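Local coordinates for outer membrane protein OMP121 (Bacteroides thetaiotaomicron, PDB 5FQ8) that probably imports nutrients across the outer membrane as a TonB-dependent receptor, a plugged transmembrane beta barrel that binds calcium, at residues S168-K173 / S260-T265; Y270-S275 / F295-S300; S311-Y316 / R383-F388. All coordinates share one frame; numbering follows the deposited sequence.

Contact 1: S168-K173 / S260-T265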
loop_
_atom_site.group_PDB
_atom_site.type_symbol
_atom_site.label_atom_id
_atom_site.label_comp_id
_atom_site.label_asym_id
_atom_site.label_seq_id
_atom_site.Cartn_x
_atom_site.Cartn_y
_atom_site.Cartn_z
ATOM N N SER B 168 31.390 28.496 19.582
ATOM C CA SER B 168 31.498 28.016 20.954
ATOM C C SER B 168 31.178 29.114 21.953
ATOM O O SER B 168 30.129 29.742 21.866
ATOM C CB SER B 168 32.886 27.459 21.223
ATOM O OG SER B 168 33.257 26.540 20.222
ATOM N N GLY B 169 32.080 29.366 22.898
ATOM C CA GLY B 169 31.780 30.173 24.056
ATOM C C GLY B 169 32.407 31.560 24.055
ATOM O O GLY B 169 33.252 31.911 23.240
ATOM N N ARG B 170 31.965 32.346 25.029
ATOM C CA ARG B 170 32.378 33.721 25.258
ATOM C C ARG B 170 33.712 33.732 26.085
ATOM O O ARG B 170 34.527 32.857 25.803
ATOM C CB ARG B 170 31.192 34.433 25.887
ATOM C CG ARG B 170 30.202 35.005 24.930
ATOM C CD ARG B 170 29.147 35.760 25.705
ATOM N NE ARG B 170 29.289 35.514 27.137
ATOM C CZ ARG B 170 28.661 36.196 28.090
ATOM N NH1 ARG B 170 27.844 37.188 27.766
ATOM N NH2 ARG B 170 28.855 35.888 29.369
ATOM N N LYS B 171 34.025 34.618 27.054
ATOM C CA LYS B 171 33.207 35.657 27.691
ATOM C C LYS B 171 33.127 36.913 26.826
ATOM O O LYS B 171 34.001 37.175 26.013
ATOM C CB LYS B 171 33.739 35.976 29.085
ATOM C CG LYS B 171 33.255 35.007 30.153
ATOM C CD LYS B 171 33.958 35.236 31.489
ATOM C CE LYS B 171 33.075 36.004 32.451
ATOM N NZ LYS B 171 32.191 36.968 31.729
ATOM N N GLU B 172 32.037 37.651 26.988
ATOM C CA GLU B 172 31.773 38.867 26.232
ATOM C C GLU B 172 30.963 39.801 27.124
ATOM O O GLU B 172 30.955 39.657 28.350
ATOM C CB GLU B 172 31.035 38.540 24.924
ATOM C CG GLU B 172 31.776 38.827 23.636
ATOM C CD GLU B 172 30.872 38.726 22.414
ATOM O OE1 GLU B 172 30.148 37.713 22.275
ATOM O OE2 GLU B 172 30.874 39.670 21.598
ATOM N N LYS B 173 30.277 40.751 26.510
ATOM C CA LYS B 173 29.355 41.629 27.211
ATOM C C LYS B 173 28.050 41.635 26.443
ATOM O O LYS B 173 28.066 41.870 25.238
ATOM C CB LYS B 173 29.909 43.051 27.304
ATOM C CG LYS B 173 31.067 43.247 28.253
ATOM C CD LYS B 173 31.571 44.681 28.158
ATOM C CE LYS B 173 31.662 45.363 29.527
ATOM N NZ LYS B 173 32.747 44.796 30.367
ATOM N N SER B 260 20.225 32.599 19.891
ATOM C CA SER B 260 21.356 31.823 20.385
ATOM C C SER B 260 21.749 32.301 21.776
ATOM O O SER B 260 21.552 33.463 22.117
ATOM C CB SER B 260 22.538 31.902 19.427
ATOM O OG SER B 260 23.289 33.061 19.659
ATOM N N PHE B 261 22.289 31.382 22.578
ATOM C CA PHE B 261 22.672 31.637 23.966
ATOM C C PHE B 261 24.078 31.109 24.203
ATOM O O PHE B 261 24.382 29.971 23.852
ATOM C CB PHE B 261 21.715 30.978 24.962
ATOM C CG PHE B 261 20.312 31.500 24.913
ATOM C CD1 PHE B 261 19.413 30.997 23.999
ATOM C CD2 PHE B 261 19.885 32.463 25.804
ATOM C CE1 PHE B 261 18.120 31.456 23.951
ATOM C CE2 PHE B 261 18.588 32.927 25.765
ATOM C CZ PHE B 261 17.700 32.417 24.832
ATOM N N ASN B 262 24.909 31.912 24.850
ATOM C CA ASN B 262 26.353 31.761 24.797
ATOM C C ASN B 262 26.968 32.156 26.132
ATOM O O ASN B 262 26.409 32.964 26.880
ATOM C CB ASN B 262 26.896 32.627 23.654
ATOM C CG ASN B 262 28.402 32.599 23.529
ATOM O OD1 ASN B 262 29.099 31.906 24.252
ATOM N ND2 ASN B 262 28.908 33.360 22.583
ATOM N N GLY B 263 28.133 31.595 26.419
ATOM C CA GLY B 263 28.830 31.915 27.643
ATOM C C GLY B 263 30.001 30.980 27.786
ATOM O O GLY B 263 30.069 29.950 27.124
ATOM N N ALA B 264 30.933 31.345 28.656
ATOM C CA ALA B 264 32.085 30.483 28.839
ATOM C C ALA B 264 32.818 30.858 30.107
ATOM O O ALA B 264 32.583 31.903 30.711
ATOM C CB ALA B 264 33.043 30.548 27.649
ATOM N N THR B 265 33.721 29.967 30.501
ATOM C CA THR B 265 34.615 30.199 31.620
ATOM C C THR B 265 36.024 29.862 31.172
ATOM O O THR B 265 36.258 29.622 29.992
ATOM C CB THR B 265 34.219 29.347 32.813
ATOM O OG1 THR B 265 34.510 27.985 32.507
ATOM C CG2 THR B 265 32.745 29.483 33.085
#

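Contact 2: Y270-S275 / F295-S300. With KR0 (3-decanoyloxypropyl decanoate), chain Q.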
loop_
_atom_site.group_PDB
_atom_site.type_symbol
_atom_site.label_atom_id
_atom_site.label_comp_id
_atom_site.label_asym_id
_atom_site.label_seq_id
_atom_site.Cartn_x
_atom_site.Cartn_y
_atom_site.Cartn_z
ATOM N N TYR B 270 29.641 26.968 26.494
ATOM C CA TYR B 270 28.286 26.469 26.311
ATOM C C TYR B 270 27.582 27.313 25.266
ATOM O O TYR B 270 27.526 28.535 25.405
ATOM C CB TYR B 270 27.539 26.504 27.630
ATOM C CG TYR B 270 26.325 25.623 27.685
ATOM C CD1 TYR B 270 26.378 24.305 27.246
ATOM C CD2 TYR B 270 25.130 26.094 28.211
ATOM C CE1 TYR B 270 25.275 23.492 27.307
ATOM C CE2 TYR B 270 24.015 25.285 28.279
ATOM C CZ TYR B 270 24.097 23.988 27.821
ATOM O OH TYR B 270 23.006 23.164 27.875
ATOM N N TYR B 271 27.051 26.664 24.230
ATOM C CA TYR B 271 26.300 27.318 23.168
ATOM C C TYR B 271 24.987 26.584 22.967
ATOM O O TYR B 271 24.955 25.353 22.982
ATOM C CB TYR B 271 27.108 27.331 21.869
ATOM C CG TYR B 271 26.687 28.372 20.860
ATOM C CD1 TYR B 271 25.600 28.173 20.039
ATOM C CD2 TYR B 271 27.388 29.554 20.727
ATOM C CE1 TYR B 271 25.214 29.111 19.127
ATOM C CE2 TYR B 271 27.008 30.500 19.819
ATOM C CZ TYR B 271 25.917 30.272 19.015
ATOM O OH TYR B 271 25.527 31.213 18.086
ATOM N N VAL B 272 23.898 27.334 22.806
ATOM C CA VAL B 272 22.569 26.767 22.582
ATOM C C VAL B 272 21.806 27.693 21.651
ATOM O O VAL B 272 21.705 28.892 21.918
ATOM C CB VAL B 272 21.787 26.576 23.895
ATOM C CG1 VAL B 272 20.357 26.211 23.597
ATOM C CG2 VAL B 272 22.418 25.514 24.740
ATOM N N SER B 273 21.253 27.143 20.574
ATOM C CA SER B 273 20.656 27.938 19.509
ATOM C C SER B 273 19.351 27.322 19.032
ATOM O O SER B 273 19.054 26.157 19.288
ATOM C CB SER B 273 21.598 28.048 18.325
ATOM O OG SER B 273 21.869 26.757 17.831
ATOM N N PHE B 274 18.590 28.123 18.295
ATOM C CA PHE B 274 17.306 27.731 17.739
ATOM C C PHE B 274 17.072 28.532 16.475
ATOM O O PHE B 274 17.343 29.728 16.444
ATOM C CB PHE B 274 16.177 27.986 18.729
ATOM C CG PHE B 274 14.805 27.989 18.111
ATOM C CD1 PHE B 274 14.113 26.801 17.938
ATOM C CD2 PHE B 274 14.195 29.165 17.726
ATOM C CE1 PHE B 274 12.856 26.785 17.395
ATOM C CE2 PHE B 274 12.932 29.147 17.175
ATOM C CZ PHE B 274 12.265 27.955 17.008
ATOM N N SER B 275 16.557 27.886 15.442
ATOM C CA SER B 275 16.253 28.580 14.204
ATOM C C SER B 275 14.893 28.155 13.697
ATOM O O SER B 275 14.479 27.016 13.894
ATOM C CB SER B 275 17.304 28.300 13.149
ATOM O OG SER B 275 17.438 26.913 12.979
ATOM N N PHE B 295 17.348 22.934 16.624
ATOM C CA PHE B 295 17.747 23.205 17.992
ATOM C C PHE B 295 19.112 22.587 18.197
ATOM O O PHE B 295 19.354 21.481 17.731
ATOM C CB PHE B 295 16.752 22.641 19.000
ATOM C CG PHE B 295 17.085 22.983 20.420
ATOM C CD1 PHE B 295 16.674 24.185 20.963
ATOM C CD2 PHE B 295 17.832 22.116 21.203
ATOM C CE1 PHE B 295 16.987 24.512 22.244
ATOM C CE2 PHE B 295 18.145 22.439 22.486
ATOM C CZ PHE B 295 17.722 23.639 23.013
ATOM N N SER B 296 20.011 23.303 18.865
ATOM C CA SER B 296 21.364 22.813 19.093
ATOM C C SER B 296 21.825 23.154 20.499
ATOM O O SER B 296 21.371 24.123 21.101
ATOM C CB SER B 296 22.344 23.392 18.084
ATOM O OG SER B 296 23.663 22.979 18.385
ATOM N N ALA B 297 22.727 22.337 21.018
ATOM C CA ALA B 297 23.288 22.541 22.341
ATOM C C ALA B 297 24.681 21.955 22.316
ATOM O O ALA B 297 24.838 20.769 22.049
ATOM C CB ALA B 297 22.437 21.883 23.415
ATOM N N ARG B 298 25.683 22.781 22.556
ATOM C CA ARG B 298 27.066 22.372 22.429
ATOM C C ARG B 298 27.821 22.830 23.657
ATOM O O ARG B 298 27.711 23.989 24.061
ATOM C CB ARG B 298 27.693 22.953 21.167
ATOM C CG ARG B 298 27.187 22.333 19.918
ATOM C CD ARG B 298 27.653 23.046 18.706
ATOM N NE ARG B 298 26.657 23.994 18.237
ATOM C CZ ARG B 298 26.925 25.252 17.944
ATOM N NH1 ARG B 298 28.156 25.703 18.081
ATOM N NH2 ARG B 298 25.968 26.053 17.518
ATOM N N GLY B 299 28.587 21.929 24.238
ATOM C CA GLY B 299 29.346 22.249 25.422
ATOM C C GLY B 299 30.665 21.519 25.445
ATOM O O GLY B 299 30.842 20.483 24.807
ATOM N N SER B 300 31.586 22.080 26.217
ATOM C CA SER B 300 32.906 21.528 26.455
ATOM C C SER B 300 33.306 21.898 27.874
ATOM O O SER B 300 33.005 22.997 28.336
ATOM C CB SER B 300 33.898 22.075 25.434
ATOM O OG SER B 300 35.095 21.337 25.438
HETATM C C1 KR0 Q . 0.742 24.127 21.862
HETATM O O1 KR0 Q . 1.634 25.229 21.751
HETATM C C2 KR0 Q . 1.652 22.913 21.892
HETATM C C3 KR0 Q . 2.471 22.805 20.617
HETATM C C4 KR0 Q . 6.956 26.352 17.928
HETATM O O4 KR0 Q . 3.654 23.594 20.602
HETATM C C5 KR0 Q . 4.177 23.955 19.292
HETATM C C6 KR0 Q . 7.359 27.242 19.117
HETATM C C7 KR0 Q . 1.471 26.485 22.460
HETATM C C8 KR0 Q . 8.851 27.596 19.074
HETATM O O8 KR0 Q . 3.487 23.716 18.324
HETATM C C9 KR0 Q . 9.385 28.451 20.228
HETATM O O9 KR0 Q . 1.311 26.460 23.666
HETATM C C10 KR0 Q . 5.538 24.592 19.116
HETATM C C11 KR0 Q . 5.574 25.689 18.043
HETATM C C12 KR0 Q . 1.517 27.800 21.711
HETATM C C13 KR0 Q . 2.954 28.227 21.427
HETATM C C14 KR0 Q . 10.889 28.692 20.063
HETATM C C15 KR0 Q . 11.619 29.094 21.341
HETATM C C16 KR0 Q . 12.974 28.427 21.423
HETATM C C17 KR0 Q . 3.621 28.880 22.631
HETATM C C18 KR0 Q . 5.100 28.512 22.701
HETATM C C19 KR0 Q . 6.019 29.661 22.293
HETATM C C20 KR0 Q . 6.647 30.353 23.507
HETATM C C21 KR0 Q . 7.867 31.201 23.146
HETATM C C22 KR0 Q . 8.466 31.880 24.378
HETATM C C23 KR0 Q . 9.737 32.665 24.105
#

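Contact 3: S311-Y316 / R383-F388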
loop_
_atom_site.group_PDB
_atom_site.type_symbol
_atom_site.label_atom_id
_atom_site.label_comp_id
_atom_site.label_asym_id
_atom_site.label_seq_id
_atom_site.Cartn_x
_atom_site.Cartn_y
_atom_site.Cartn_z
ATOM N N SER B 311 28.051 17.656 21.391
ATOM C CA SER B 311 27.175 18.446 20.538
ATOM C C SER B 311 25.976 17.588 20.188
ATOM O O SER B 311 26.151 16.429 19.818
ATOM C CB SER B 311 27.918 18.884 19.270
ATOM O OG SER B 311 27.066 19.534 18.349
ATOM N N LEU B 312 24.768 18.135 20.315
ATOM C CA LEU B 312 23.545 17.409 19.977
ATOM C C LEU B 312 22.562 18.337 19.284
ATOM O O LEU B 312 22.230 19.397 19.811
ATOM C CB LEU B 312 22.885 16.799 21.213
ATOM C CG LEU B 312 23.712 15.879 22.099
ATOM C CD1 LEU B 312 22.936 15.536 23.313
ATOM C CD2 LEU B 312 24.072 14.637 21.370
ATOM N N ASN B 313 22.063 17.918 18.132
ATOM C CA ASN B 313 21.262 18.766 17.267
ATOM C C ASN B 313 20.027 18.014 16.804
ATOM O O ASN B 313 20.106 16.830 16.495
ATOM C CB ASN B 313 22.071 19.212 16.053
ATOM C CG ASN B 313 23.475 19.631 16.412
ATOM O OD1 ASN B 313 23.761 20.807 16.512
ATOM N ND2 ASN B 313 24.355 18.671 16.607
ATOM N N TYR B 314 18.898 18.709 16.746
ATOM C CA TYR B 314 17.652 18.179 16.218
ATOM C C TYR B 314 17.209 19.079 15.084
ATOM O O TYR B 314 17.340 20.300 15.171
ATOM C CB TYR B 314 16.581 18.101 17.307
ATOM C CG TYR B 314 15.147 17.948 16.852
ATOM C CD1 TYR B 314 14.586 16.703 16.678
ATOM C CD2 TYR B 314 14.339 19.051 16.647
ATOM C CE1 TYR B 314 13.274 16.560 16.281
ATOM C CE2 TYR B 314 13.021 18.912 16.258
ATOM C CZ TYR B 314 12.500 17.666 16.078
ATOM O OH TYR B 314 11.202 17.515 15.685
ATOM N N ALA B 315 16.712 18.472 14.014
ATOM C CA ALA B 315 16.262 19.199 12.837
ATOM C C ALA B 315 14.891 18.699 12.430
ATOM O O ALA B 315 14.655 17.491 12.385
ATOM C CB ALA B 315 17.247 19.047 11.687
ATOM N N TYR B 316 13.993 19.630 12.151
ATOM C CA TYR B 316 12.680 19.342 11.613
ATOM C C TYR B 316 12.532 19.994 10.253
ATOM O O TYR B 316 13.100 21.053 10.004
ATOM C CB TYR B 316 11.601 19.858 12.520
ATOM C CG TYR B 316 10.218 19.718 11.966
ATOM C CD1 TYR B 316 9.487 18.552 12.172
ATOM C CD2 TYR B 316 9.630 20.741 11.256
ATOM C CE1 TYR B 316 8.220 18.414 11.676
ATOM C CE2 TYR B 316 8.359 20.611 10.753
ATOM C CZ TYR B 316 7.660 19.444 10.966
ATOM O OH TYR B 316 6.392 19.318 10.465
ATOM N N ARG B 383 15.074 14.625 12.579
ATOM C CA ARG B 383 16.472 14.231 12.461
ATOM C C ARG B 383 17.242 14.603 13.709
ATOM O O ARG B 383 17.163 15.740 14.163
ATOM C CB ARG B 383 17.132 14.897 11.250
ATOM C CG ARG B 383 18.616 14.638 11.153
ATOM C CD ARG B 383 19.178 15.179 9.864
ATOM N NE ARG B 383 20.599 14.904 9.731
ATOM C CZ ARG B 383 21.347 15.424 8.781
ATOM N NH1 ARG B 383 20.793 16.232 7.902
ATOM N NH2 ARG B 383 22.638 15.152 8.713
ATOM N N PHE B 384 18.019 13.663 14.228
ATOM C CA PHE B 384 18.886 13.909 15.367
ATOM C C PHE B 384 20.313 13.524 15.010
ATOM O O PHE B 384 20.553 12.425 14.512
ATOM C CB PHE B 384 18.410 13.128 16.595
ATOM C CG PHE B 384 19.432 13.045 17.671
ATOM C CD1 PHE B 384 19.632 14.104 18.529
ATOM C CD2 PHE B 384 20.222 11.927 17.806
ATOM C CE1 PHE B 384 20.588 14.043 19.517
ATOM C CE2 PHE B 384 21.190 11.861 18.786
ATOM C CZ PHE B 384 21.377 12.923 19.645
ATOM N N TYR B 385 21.257 14.422 15.261
ATOM C CA TYR B 385 22.655 14.079 15.063
ATOM C C TYR B 385 23.479 14.722 16.159
ATOM O O TYR B 385 23.036 15.661 16.812
ATOM C CB TYR B 385 23.157 14.490 13.677
ATOM C CG TYR B 385 23.119 15.959 13.374
ATOM C CD1 TYR B 385 21.951 16.578 12.982
ATOM C CD2 TYR B 385 24.269 16.721 13.443
ATOM C CE1 TYR B 385 21.929 17.921 12.693
ATOM C CE2 TYR B 385 24.257 18.053 13.162
ATOM C CZ TYR B 385 23.087 18.655 12.786
ATOM O OH TYR B 385 23.067 19.997 12.497
ATOM N N GLY B 386 24.677 14.197 16.378
ATOM C CA GLY B 386 25.556 14.817 17.350
ATOM C C GLY B 386 26.882 14.098 17.464
ATOM O O GLY B 386 27.187 13.211 16.675
ATOM N N LYS B 387 27.666 14.504 18.460
ATOM C CA LYS B 387 28.946 13.852 18.684
ATOM C C LYS B 387 29.329 13.919 20.151
ATOM O O LYS B 387 28.784 14.705 20.917
ATOM C CB LYS B 387 30.042 14.478 17.828
ATOM C CG LYS B 387 30.607 15.743 18.383
ATOM C CD LYS B 387 32.094 15.788 18.154
ATOM C CE LYS B 387 32.753 16.880 18.966
ATOM N NZ LYS B 387 34.183 17.063 18.608
ATOM N N PHE B 388 30.260 13.048 20.524
ATOM C CA PHE B 388 30.928 13.062 21.814
ATOM C C PHE B 388 32.418 12.947 21.564
ATOM O O PHE B 388 32.861 12.079 20.814
ATOM C CB PHE B 388 30.470 11.924 22.729
ATOM C CG PHE B 388 31.307 11.774 23.982
ATOM C CD1 PHE B 388 31.030 12.527 25.104
ATOM C CD2 PHE B 388 32.362 10.885 24.034
ATOM C CE1 PHE B 388 31.779 12.402 26.244
ATOM C CE2 PHE B 388 33.126 10.766 25.174
ATOM C CZ PHE B 388 32.831 11.521 26.281
#

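Contact 1: S168-K173 / S260-T265
The first torsion of Asn262 (chi1 178°) sets its amide opposite the backbone N and carries it across to Arg170, whose CG, anti to the carbonyl carbon (chi1 -87°), comes to lie over the face of that amide. The guanidinium and amide planes are turned 55° apart. Farther out, the Arg170 chain bends over the strand backbone, and the carbonyl O of Asn262 sits over one face of the guanidinium, 3.9 Å above its plane, while NH1 is held within the loop by Gly174 O. Segment 168-173 belongs to the linker that runs from strand 161-166, in a small sheet that is probably part of the plug, to barrel strand 177-188, and it drapes over residues 262-264 of a barrel strand. Small residues let the two chains come close. Gly169 brings its bare CA to 4.8 Å from the CA of Ala264, leaving little room for a side chain. Ala264 fits its single methyl under the loop, CB lying 3.3 Å from Arg170 O. Beyond it, the aliphatic stem of Lys171 passes alongside the strand, CG 3.2 Å from Ala264 O. Arg170 also packs on Ala303 of the second subunit.

Contact 2: Y270-S275 / F295-S300
Tyr270 lays the edge of its ring against Gly299 in the beta hairpin of strands 268-280 and 289-303, two adjacent staves of the transmembrane barrel, running antiparallel at 175°. Glycine leaves a hollow in the sheet surface, and the ring leans into it, CD1 resting 4.0 Å from Gly299 CA; glycine suits this place because it leaves that room to the ring. Further along the same face, Val272 splits its two methyls between two neighbours. CG2 drops onto the small Ala297, 3.9 Å from its CB, while CG1, placed opposite the backbone N (chi1 171°), reaches 3.7 Å to CZ of Phe295, a bump against a ring that crosses it at a slant. This apolar face looks out of the barrel toward the second subunit, where Phe388 of that subunit packs on Val272 and Phe295.

The other face is polar and looks inward to the plug. Here the Arg298 guanidinium lies alongside the Tyr271 ring, both pointing the same way with planes 29° apart, and NH2 is 3.3 Å from CD1. Its other partners fix how the group is turned: NE gives a bond to Ser296 OG that stays close to the guanidinium plane, and NH2 makes a salt bridge to Asp137. Ser273 OG is hydrogen-bonded to the same Asp137, and Ser296 OG pairs with Asn313. Serines suit this face, being short enough to bring their hydroxyls up to the edge of the guanidinium. Backbone bonds couple Tyr271 with Arg298 and Ser273 with Ser296. At the far end of the outward face, a decanoyl tail of the bound KR0 crosses one face of Phe274, C14 lying 3.4 Å from CZ.

Contact 3: S311-Y316 / R383-F388
Two neighbouring strands of the beta barrel, 306-320 and 376-394, run antiparallel here, joined by a long, probably extracellular, excursion. Asn313 and Tyr385 form the centre. A chi1 of 62° folds the Tyr385 ring across to the partner strand, where Asn313 CB stands over one face, 3.7 Å from the centroid, in a CH-pi contact; the amide lies nearly flat over the ring, the planes 13° apart. Asn313 grips Tyr385 O twice: its backbone N at 2.8 Å, and ND2 more loosely at 3.3 Å, from above the carbonyl plane. With OD1 held by a serine of strand 289-303, the bonds at OD1 and ND2 together would fix the amide's rotation. A serine in place of Tyr385 would probably open a gap over Asn313 CB and take away its CH-pi partner. On the outward face, Leu312 CD2 meets the edge of Phe384 at CZ, 3.6 Å away, and sits across from Gly386, whose lack of a side chain makes room for it. Phe384 also meets Tyr314 and Phe384 of the second subunit. Inward, Arg383 reaches Asp407 and Lys387 reaches Asp105 O. The pair lies between strand 289-303, bonded to 306-320, and strand 398-417, bonded to 376-394.

The three contacts step round one region of the barrel wall, strand by strand. Contact 1 and contact 2 have centres 11 Å apart and share the pairing of strands 252-264 and 268-280, as in the probable hydrogen bond from Phe261 N to Val272 O at 2.6 Å. Contact 2 passes to contact 3, 10 Å away between centres, through strands 289-303 and 306-320, with Tyr314 N 3.0 Å from Phe295 O. Contacts 1 and 3 lie 21 Å apart between centres and do not touch. All three meet the second subunit, and all are remote from the calcium and magnesium sites. A KR0 lipid touches contact 2, while the Tyr314 side chain of contact 3 is about 10 Å from a bound KR0.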